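Local coordinates for RagB/SusD domain protein (Flavobacterium johnsoniae, PDB 5J90) that binds chitin as a SusD-like protein of a polysaccharide utilization locus, probably as an outer-membrane lipoprotein at the cell surface, at residues L118-I121 and L122-E125; E156-T159 and Q160-A163; E272-M275 and K276-D280. One frame throughout, in Å; residues are numbered along the deposited sequence.

How the contacts relate
All three contacts are local, made by residues about one helical turn apart, and together they illustrate how spacings of three to five residues serve different ends. Contacts 1 and 2 lie on helices 113-134 and 154-177, which follow each other in the chain; their centres are 12 Å apart, and they meet directly where Val124 CG1 packs on Met161 CB at 4.0 Å. Contact 3 closes the short helix 269-277 on the opposite side of the chain's centre, with its centre 36 Å from that of contact 1 and 38 Å from that of contact 2. The first two thus lie on two neighbouring helices in contact, whereas the third shapes a separate helix end.

Contact 1 (L118-I121 and L122-E125); sequences LSLI and LKVE
Leu122 and Ile121 adjoin in the chain yet face different neighbours, and with Leu120 they carry most of this helical turn. The backbone N of Leu122 donates to Leu118 O at 3.1 Å along an almost straight N-H...O line of 174°. A chi1 of -86° sets CG of Leu122 beside its own backbone N, with Leu122 CB and CG 3.8 and 4.0 Å from Leu118 O. Ile121 sends its carbonyl O forward to Glu125 N at 3.0 Å, while its CB bears on Leu122 N at 3.2 Å. Leu120 uses both ends: its O accepts from Val124 N at 2.9 Å and also has Val124 CG2 beside it at 3.3 Å, and its CD2 methyl touches the extended Lys123 chain at CD, 4.3 Å away. Lys123 continues outward, its NZ forming a salt bridge with Glu164 and its side chain a cation-pi contact with Tyr139. Within the largely helical SusD-like fold, Leu122 packs on helix 33-37 through Phe33, Met36 and Phe37, whereas the side chain of Ile121 touches Phe202 of helix 196-213 and Ala168 of helix 154-177.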
ATOM      1  N   LEU A 118      18.965  17.174 -21.734  1.00 11.45           N
ATOM      2  CA  LEU A 118      18.151  18.245 -21.183  1.00 10.42           C
ATOM      3  C   LEU A 118      16.668  17.887 -21.278  1.00 10.12           C
ATOM      4  O   LEU A 118      15.892  18.173 -20.355  1.00 10.97           O
ATOM      5  CB  LEU A 118      18.456  19.582 -21.877  1.00 11.93           C
ATOM      6  CG  LEU A 118      19.857  20.092 -21.530  1.00 11.23           C
ATOM      7  CD1 LEU A 118      20.339  21.108 -22.566  1.00 13.86           C
ATOM      8  CD2 LEU A 118      19.881  20.708 -20.134  1.00 12.96           C
ATOM      9  N   SER A 119      16.273  17.250 -22.381  1.00 11.05           N
ATOM     10  CA  SER A 119      14.877  16.839 -22.546  1.00 10.70           C
ATOM     11  C   SER A 119      14.478  15.818 -21.482  1.00 10.61           C
ATOM     12  O   SER A 119      13.341  15.849 -21.005  1.00 10.06           O
ATOM     13  CB  SER A 119      14.587  16.302 -23.960  1.00 11.43           C
ATOM     14  OG  SER A 119      15.064  14.982 -24.145  1.00 12.67           O
ATOM     15  N   LEU A 120      15.405  14.941 -21.096  1.00 10.44           N
ATOM     16  CA  LEU A 120      15.117  13.941 -20.063  1.00 10.13           C
ATOM     17  C   LEU A 120      14.870  14.586 -18.701  1.00  9.65           C
ATOM     18  O   LEU A 120      13.973  14.181 -17.957  1.00  9.34           O
ATOM     19  CB  LEU A 120      16.246  12.914 -19.961  1.00 10.49           C
ATOM     20  CG  LEU A 120      16.369  11.929 -21.127  1.00  9.71           C
ATOM     21  CD1 LEU A 120      17.594  11.052 -20.937  1.00 11.70           C
ATOM     22  CD2 LEU A 120      15.098  11.085 -21.248  1.00 12.17           C
ATOM     23  N   ILE A 121      15.673  15.588 -18.358  1.00  9.65           N
ATOM     24  CA  ILE A 121      15.487  16.274 -17.086  1.00  8.73           C
ATOM     25  C   ILE A 121      14.127  16.969 -17.041  1.00  9.62           C
ATOM     26  O   ILE A 121      13.383  16.852 -16.061  1.00  9.52           O
ATOM     27  CB  ILE A 121      16.632  17.271 -16.807  1.00  9.94           C
ATOM     28  CG1 ILE A 121      17.969  16.526 -16.777  1.00 10.24           C
ATOM     29  CG2 ILE A 121      16.393  18.009 -15.495  1.00 10.45           C
ATOM     30  CD1 ILE A 121      19.194  17.460 -16.725  1.00 11.39           C
ATOM     31  N   LEU A 122      13.788  17.686 -18.108  1.00  9.94           N
ATOM     32  CA  LEU A 122      12.481  18.332 -18.191  1.00  9.99           C
ATOM     33  C   LEU A 122      11.340  17.316 -18.195  1.00  8.79           C
ATOM     34  O   LEU A 122      10.286  17.552 -17.600  1.00 10.01           O
ATOM     35  CB  LEU A 122      12.402  19.207 -19.442  1.00 13.53           C
ATOM     36  CG  LEU A 122      12.947  20.612 -19.264  1.00 16.79           C
ATOM     37  CD1 LEU A 122      13.026  21.294 -20.623  1.00 17.68           C
ATOM     38  CD2 LEU A 122      12.054  21.391 -18.309  1.00 15.76           C
ATOM     39  N   LYS A 123      11.556  16.195 -18.880  1.00  9.54           N
ATOM     40  CA  LYS A 123      10.579  15.116 -18.933  1.00 10.07           C
ATOM     41  C   LYS A 123      10.262  14.612 -17.524  1.00  9.22           C
ATOM     42  O   LYS A 123       9.087  14.496 -17.151  1.00  9.72           O
ATOM     43  CB  LYS A 123      11.111  13.966 -19.785  1.00  9.81           C
ATOM     44  CG  LYS A 123      10.156  12.793 -19.953  1.00 10.39           C
ATOM     45  CD  LYS A 123      10.897  11.628 -20.599  1.00 10.28           C
ATOM     46  CE  LYS A 123       9.963  10.467 -20.946  1.00 10.86           C
ATOM     47  NZ  LYS A 123      10.734   9.300 -21.439  1.00 11.97           N
ATOM     48  N   VAL A 124      11.301  14.323 -16.744  1.00  8.98           N
ATOM     49  CA  VAL A 124      11.087  13.815 -15.396  1.00  9.39           C
ATOM     50  C   VAL A 124      10.430  14.896 -14.523  1.00  8.29           C
ATOM     51  O   VAL A 124       9.524  14.602 -13.735  1.00  8.09           O
ATOM     52  CB  VAL A 124      12.394  13.291 -14.790  1.00  8.01           C
ATOM     53  CG1 VAL A 124      12.182  12.892 -13.326  1.00  9.43           C
ATOM     54  CG2 VAL A 124      12.906  12.101 -15.603  1.00  9.34           C
ATOM     55  N   GLU A 125      10.844  16.148 -14.685  1.00  7.87           N
ATOM     56  CA  GLU A 125      10.220  17.231 -13.927  1.00  8.05           C
ATOM     57  C   GLU A 125       8.718  17.315 -14.189  1.00  7.92           C
ATOM     58  O   GLU A 125       7.926  17.465 -13.259  1.00  9.22           O
ATOM     59  CB  GLU A 125      10.899  18.570 -14.235  1.00  8.49           C
ATOM     60  CG  GLU A 125      10.117  19.802 -13.770  1.00  9.03           C
ATOM     61  CD  GLU A 125       9.805  19.844 -12.272  1.00  8.95           C
ATOM     62  OE1 GLU A 125      10.407  19.080 -11.473  1.00  9.55           O
ATOM     63  OE2 GLU A 125       8.930  20.665 -11.898  1.00  9.73           O
TER

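Contact 2 (E156-T159 and Q160-A163)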
ATOM      1  N   GLU A 156       7.445   0.896 -11.843  1.00  8.71           N
ATOM      2  CA  GLU A 156       8.212   0.904 -13.085  1.00  9.49           C
ATOM      3  C   GLU A 156       8.564   2.318 -13.535  1.00  9.06           C
ATOM      4  O   GLU A 156       9.688   2.566 -13.991  1.00 10.28           O
ATOM      5  CB  GLU A 156       7.424   0.204 -14.201  1.00  9.37           C
ATOM      6  CG  GLU A 156       7.368  -1.310 -14.040  1.00 10.43           C
ATOM      7  CD  GLU A 156       6.240  -1.957 -14.839  1.00 13.79           C
ATOM      8  OE1 GLU A 156       5.419  -1.259 -15.492  1.00 12.26           O
ATOM      9  OE2 GLU A 156       6.170  -3.205 -14.810  1.00 19.43           O
ATOM     10  N   VAL A 157       7.610   3.239 -13.422  1.00  8.63           N
ATOM     11  CA  VAL A 157       7.870   4.621 -13.832  1.00  8.36           C
ATOM     12  C   VAL A 157       8.997   5.235 -13.001  1.00  8.23           C
ATOM     13  O   VAL A 157       9.907   5.869 -13.546  1.00  8.85           O
ATOM     14  CB  VAL A 157       6.599   5.494 -13.786  1.00  8.20           C
ATOM     15  CG1 VAL A 157       6.936   6.939 -14.145  1.00  9.68           C
ATOM     16  CG2 VAL A 157       5.540   4.941 -14.746  1.00  9.73           C
ATOM     17  N   TYR A 158       8.953   5.038 -11.689  1.00  7.77           N
ATOM     18  CA  TYR A 158      10.008   5.572 -10.823  1.00  8.02           C
ATOM     19  C   TYR A 158      11.388   5.013 -11.190  1.00  8.59           C
ATOM     20  O   TYR A 158      12.360   5.765 -11.284  1.00  8.53           O
ATOM     21  CB  TYR A 158       9.669   5.376  -9.332  1.00  8.04           C
ATOM     22  CG  TYR A 158       9.021   6.618  -8.744  1.00  7.46           C
ATOM     23  CD1 TYR A 158       7.702   6.949  -9.046  1.00  7.38           C
ATOM     24  CD2 TYR A 158       9.747   7.500  -7.940  1.00  8.25           C
ATOM     25  CE1 TYR A 158       7.117   8.103  -8.543  1.00  7.83           C
ATOM     26  CE2 TYR A 158       9.173   8.656  -7.431  1.00  8.16           C
ATOM     27  CZ  TYR A 158       7.865   8.963  -7.745  1.00  7.84           C
ATOM     28  OH  TYR A 158       7.325  10.128  -7.234  1.00  8.05           O
ATOM     29  N   THR A 159      11.484   3.709 -11.430  1.00  8.63           N
ATOM     30  CA  THR A 159      12.754   3.127 -11.864  1.00  8.65           C
ATOM     31  C   THR A 159      13.243   3.771 -13.159  1.00  8.14           C
ATOM     32  O   THR A 159      14.420   4.131 -13.284  1.00  9.37           O
ATOM     33  CB  THR A 159      12.617   1.605 -12.019  1.00  9.28           C
ATOM     34  OG1 THR A 159      12.469   1.034 -10.716  1.00 12.21           O
ATOM     35  CG2 THR A 159      13.839   0.985 -12.687  1.00 11.34           C
ATOM     36  N   GLN A 160      12.337   3.941 -14.118  1.00  8.24           N
ATOM     37  CA  GLN A 160      12.714   4.589 -15.374  1.00  8.87           C
ATOM     38  C   GLN A 160      13.176   6.039 -15.194  1.00  8.63           C
ATOM     39  O   GLN A 160      14.154   6.465 -15.813  1.00  9.70           O
ATOM     40  CB  GLN A 160      11.564   4.522 -16.373  1.00  9.95           C
ATOM     41  CG  GLN A 160      11.215   3.139 -16.848  1.00 16.83           C
ATOM     42  CD  GLN A 160       9.982   3.149 -17.718  1.00 19.39           C
ATOM     43  OE1 GLN A 160      10.052   3.522 -18.894  1.00 17.79           O
ATOM     44  NE2 GLN A 160       8.832   2.765 -17.140  1.00 14.40           N
ATOM     45  N   MET A 161      12.483   6.799 -14.346  1.00  8.31           N
ATOM     46  CA  MET A 161      12.857   8.188 -14.104  1.00  8.63           C
ATOM     47  C   MET A 161      14.248   8.290 -13.482  1.00  7.39           C
ATOM     48  O   MET A 161      15.046   9.139 -13.882  1.00  8.97           O
ATOM     49  CB  MET A 161      11.801   8.907 -13.259  1.00  8.16           C
ATOM     50  CG  MET A 161      10.467   9.084 -13.987  1.00  8.78           C
ATOM     51  SD  MET A 161       9.280  10.110 -13.107  1.00  9.67           S
ATOM     52  CE  MET A 161       9.071   9.259 -11.538  1.00 11.96           C
ATOM     53  N   PHE A 162      14.562   7.428 -12.521  1.00  7.93           N
ATOM     54  CA  PHE A 162      15.905   7.444 -11.938  1.00  8.09           C
ATOM     55  C   PHE A 162      16.957   7.138 -13.002  1.00  9.57           C
ATOM     56  O   PHE A 162      18.039   7.734 -12.990  1.00  9.40           O
ATOM     57  CB  PHE A 162      16.018   6.421 -10.799  1.00  8.73           C
ATOM     58  CG  PHE A 162      15.288   6.806  -9.527  1.00  8.24           C
ATOM     59  CD1 PHE A 162      15.507   8.034  -8.907  1.00  9.45           C
ATOM     60  CD2 PHE A 162      14.417   5.909  -8.924  1.00  8.61           C
ATOM     61  CE1 PHE A 162      14.854   8.373  -7.723  1.00  9.22           C
ATOM     62  CE2 PHE A 162      13.756   6.237  -7.747  1.00  9.14           C
ATOM     63  CZ  PHE A 162      13.975   7.477  -7.140  1.00  7.95           C
ATOM     64  N   ALA A 163      16.650   6.216 -13.919  1.00  9.00           N
ATOM     65  CA  ALA A 163      17.600   5.849 -14.981  1.00  9.42           C
ATOM     66  C   ALA A 163      17.760   6.971 -16.003  1.00 10.41           C
ATOM     67  O   ALA A 163      18.855   7.196 -16.520  1.00 10.20           O
ATOM     68  CB  ALA A 163      17.162   4.552 -15.682  1.00 10.30           C
TER
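Successive i to i+4 bonds link the two turns, Gln160 N to Glu156 O and Met161 N to Val157 O among them, the latter at 2.9 Å. On this frame the side chain of Met161 reaches back to Tyr158 and Val157 of the preceding turn. Its chain is extended through chi2 and then bends at chi3 (-58°), which lays the CE methyl over the centre of the Tyr158 ring. CE stands 3.7 Å from the ring centroid and only 11° off the normal, a CH-pi contact, with SD farther out above the same face; this is a Met-aromatic contact made at i to i+3 spacing. Val157 CG1 flanks the sulfur, 4.1 Å from Met161 SD. At the edge of the Tyr158 ring, near its plane, lies Phe162 CE2, 4.2 Å from Tyr158 CD2, so one tyrosine is packed by two residues of the next turn. Trp501 also meets that ring, and Tyr158 OH bonds Asp132 of helix 113-134. On the more exposed side of the helix, the extended Gln160 chain passes the Glu156 carbonyl: Gln160 CG lies 3.3 Å from Glu156 O, which besides the backbone bond receives a weak one from Gln160 NE2. The same amide nitrogen bonds Asp152 in the loop before the helix.

Contact 3 (E272-M275 and K276-D280); sequences ESIM and KGYQD
The end of helix 269-277 is a Schellman motif, in which the chain reverses out of the last turn through Gln279, a residue with positive phi (48°). Met275 O accepts from Asp280 N at 2.9 Å, in the carbonyl plane and with a nearly straight N-H...O angle of 177°, while Gln279 N turns back to Lys276 O. A wider pi-type turn lies at 272-275; Gly277 N still bonds Ser273 O, 3.1 Å away, from above the carbonyl plane. The side chains of Met275 and Asp280 cross obliquely. Bent at chi3 (73°), the methionine brings Met275 CE against the flat carboxylate, 3.6 Å from Asp280 CG. A Schellman motif usually pairs apolar side chains at C'' and C3, five residues earlier; here Asp280 and Met275 hold those positions, and Asp280 CB lies 3.8 Å from Met275 CE. The carboxylate itself pairs with Arg282 and caps a backbone N just ahead, where helix 283-286 begins. Ile426 of helix 413-428 touches both Met275 and Asp280. On another side of the helix, Glu272 and Lys276 run side by side in the same direction, with Glu272 CG 3.5 Å from Lys276 CD. Their salt bridge joins Lys276 NZ to Glu272 OE2 at 3.2 Å, and the amine stands above the carboxylate plane. Lys298 also pairs with OE2 and Gly299 N bonds OE1, which would fix the carboxylate and probably favour its charged form. Farther along, Ile274 CG2 rests 4.2 Å from Tyr278 CE2, and the phenol OH bonds Val403 O.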
ATOM      1  N   GLU A 272      -3.518  30.517   7.122  1.00 12.27           N
ATOM      2  CA  GLU A 272      -3.754  31.502   8.176  1.00 13.44           C
ATOM      3  C   GLU A 272      -3.324  30.941   9.530  1.00 12.85           C
ATOM      4  O   GLU A 272      -2.575  31.571  10.262  1.00 13.74           O
ATOM      5  CB  GLU A 272      -5.220  31.941   8.234  1.00 12.47           C
ATOM      6  CG  GLU A 272      -5.420  33.038   9.275  1.00 15.48           C
ATOM      7  CD  GLU A 272      -6.872  33.414   9.536  1.00 17.52           C
ATOM      8  OE1 GLU A 272      -7.711  33.362   8.614  1.00 14.59           O
ATOM      9  OE2 GLU A 272      -7.167  33.795  10.693  1.00 20.80           O
ATOM     10  N   SER A 273      -3.777  29.734   9.852  1.00 12.45           N
ATOM     11  CA  SER A 273      -3.455  29.123  11.137  1.00 12.25           C
ATOM     12  C   SER A 273      -1.950  29.004  11.365  1.00 13.02           C
ATOM     13  O   SER A 273      -1.422  29.398  12.416  1.00 13.00           O
ATOM     14  CB  SER A 273      -4.111  27.740  11.238  1.00 13.44           C
ATOM     15  OG  SER A 273      -3.720  27.096  12.437  1.00 13.72           O
ATOM     16  N   ILE A 274      -1.252  28.457  10.381  1.00 11.75           N
ATOM     17  CA  ILE A 274       0.170  28.191  10.529  1.00 12.62           C
ATOM     18  C   ILE A 274       1.017  29.460  10.457  1.00 12.52           C
ATOM     19  O   ILE A 274       1.861  29.695  11.320  1.00 13.37           O
ATOM     20  CB  ILE A 274       0.627  27.124   9.513  1.00 11.20           C
ATOM     21  CG1 ILE A 274      -0.034  25.787   9.867  1.00 13.68           C
ATOM     22  CG2 ILE A 274       2.144  27.001   9.502  1.00 11.93           C
ATOM     23  CD1 ILE A 274       0.215  24.662   8.859  1.00 13.01           C
ATOM     24  N   MET A 275       0.799  30.284   9.439  1.00 13.42           N
ATOM     25  CA  MET A 275       1.644  31.465   9.274  1.00 12.38           C
ATOM     26  C   MET A 275       1.351  32.570  10.304  1.00 14.34           C
ATOM     27  O   MET A 275       2.280  33.219  10.789  1.00 15.46           O
ATOM     28  CB  MET A 275       1.631  31.971   7.823  1.00 13.97           C
ATOM     29  CG  MET A 275       2.214  30.930   6.846  1.00 15.55           C
ATOM     30  SD  MET A 275       2.628  31.558   5.204  1.00 15.00           S
ATOM     31  CE  MET A 275       4.093  32.518   5.587  1.00 12.54           C
ATOM     32  N   LYS A 276       0.082  32.760  10.661  1.00 13.50           N
ATOM     33  CA  LYS A 276      -0.244  33.696  11.744  1.00 14.71           C
ATOM     34  C   LYS A 276       0.287  33.191  13.080  1.00 17.26           C
ATOM     35  O   LYS A 276       0.795  33.970  13.887  1.00 17.65           O
ATOM     36  CB  LYS A 276      -1.750  33.910  11.862  1.00 16.91           C
ATOM     37  CG  LYS A 276      -2.333  34.951  10.940  1.00 20.48           C
ATOM     38  CD  LYS A 276      -3.740  35.281  11.418  1.00 30.18           C
ATOM     39  CE  LYS A 276      -4.296  36.538  10.787  1.00 34.43           C
ATOM     40  NZ  LYS A 276      -5.757  36.647  11.068  1.00 27.29           N
ATOM     41  N   GLY A 277       0.160  31.889  13.327  1.00 14.48           N
ATOM     42  CA  GLY A 277       0.631  31.316  14.579  1.00 14.72           C
ATOM     43  C   GLY A 277       2.100  31.610  14.803  1.00 15.65           C
ATOM     44  O   GLY A 277       2.524  31.970  15.907  1.00 17.84           O
ATOM     45  N   TYR A 278       2.886  31.463  13.742  1.00 15.16           N
ATOM     46  CA  TYR A 278       4.319  31.712  13.806  1.00 15.17           C
ATOM     47  C   TYR A 278       4.687  33.184  13.613  1.00 14.78           C
ATOM     48  O   TYR A 278       5.860  33.529  13.684  1.00 15.09           O
ATOM     49  CB  TYR A 278       5.047  30.902  12.729  1.00 14.98           C
ATOM     50  CG  TYR A 278       5.173  29.406  12.973  1.00 15.27           C
ATOM     51  CD1 TYR A 278       5.140  28.862  14.256  1.00 13.75           C
ATOM     52  CD2 TYR A 278       5.361  28.539  11.902  1.00 14.74           C
ATOM     53  CE1 TYR A 278       5.280  27.487  14.459  1.00 14.19           C
ATOM     54  CE2 TYR A 278       5.500  27.176  12.094  1.00 13.44           C
ATOM     55  CZ  TYR A 278       5.459  26.651  13.368  1.00 13.39           C
ATOM     56  OH  TYR A 278       5.611  25.285  13.537  1.00 13.71           O
ATOM     57  N   GLN A 279       3.695  34.036  13.356  1.00 13.84           N
ATOM     58  CA  GLN A 279       3.946  35.438  12.993  1.00 15.60           C
ATOM     59  C   GLN A 279       5.018  35.510  11.911  1.00 16.80           C
ATOM     60  O   GLN A 279       5.984  36.266  11.997  1.00 16.80           O
ATOM     61  CB  GLN A 279       4.353  36.263  14.218  1.00 18.43           C
ATOM     62  CG  GLN A 279       3.253  36.381  15.256  1.00 21.88           C
ATOM     63  CD  GLN A 279       3.663  37.232  16.442  1.00 35.54           C
ATOM     64  OE1 GLN A 279       4.499  38.129  16.317  1.00 35.32           O
ATOM     65  NE2 GLN A 279       3.082  36.949  17.601  1.00 41.99           N
ATOM     66  N   ASP A 280       4.828  34.687  10.887  1.00 15.14           N
ATOM     67  CA  ASP A 280       5.827  34.472   9.859  1.00 12.58           C
ATOM     68  C   ASP A 280       5.878  35.671   8.915  1.00 12.14           C
ATOM     69  O   ASP A 280       4.873  36.001   8.291  1.00 13.31           O
ATOM     70  CB  ASP A 280       5.430  33.199   9.101  1.00 14.07           C
ATOM     71  CG  ASP A 280       6.543  32.652   8.245  1.00 12.97           C
ATOM     72  OD1 ASP A 280       7.190  33.430   7.525  1.00 12.58           O
ATOM     73  OD2 ASP A 280       6.773  31.416   8.295  1.00 13.14           O
TER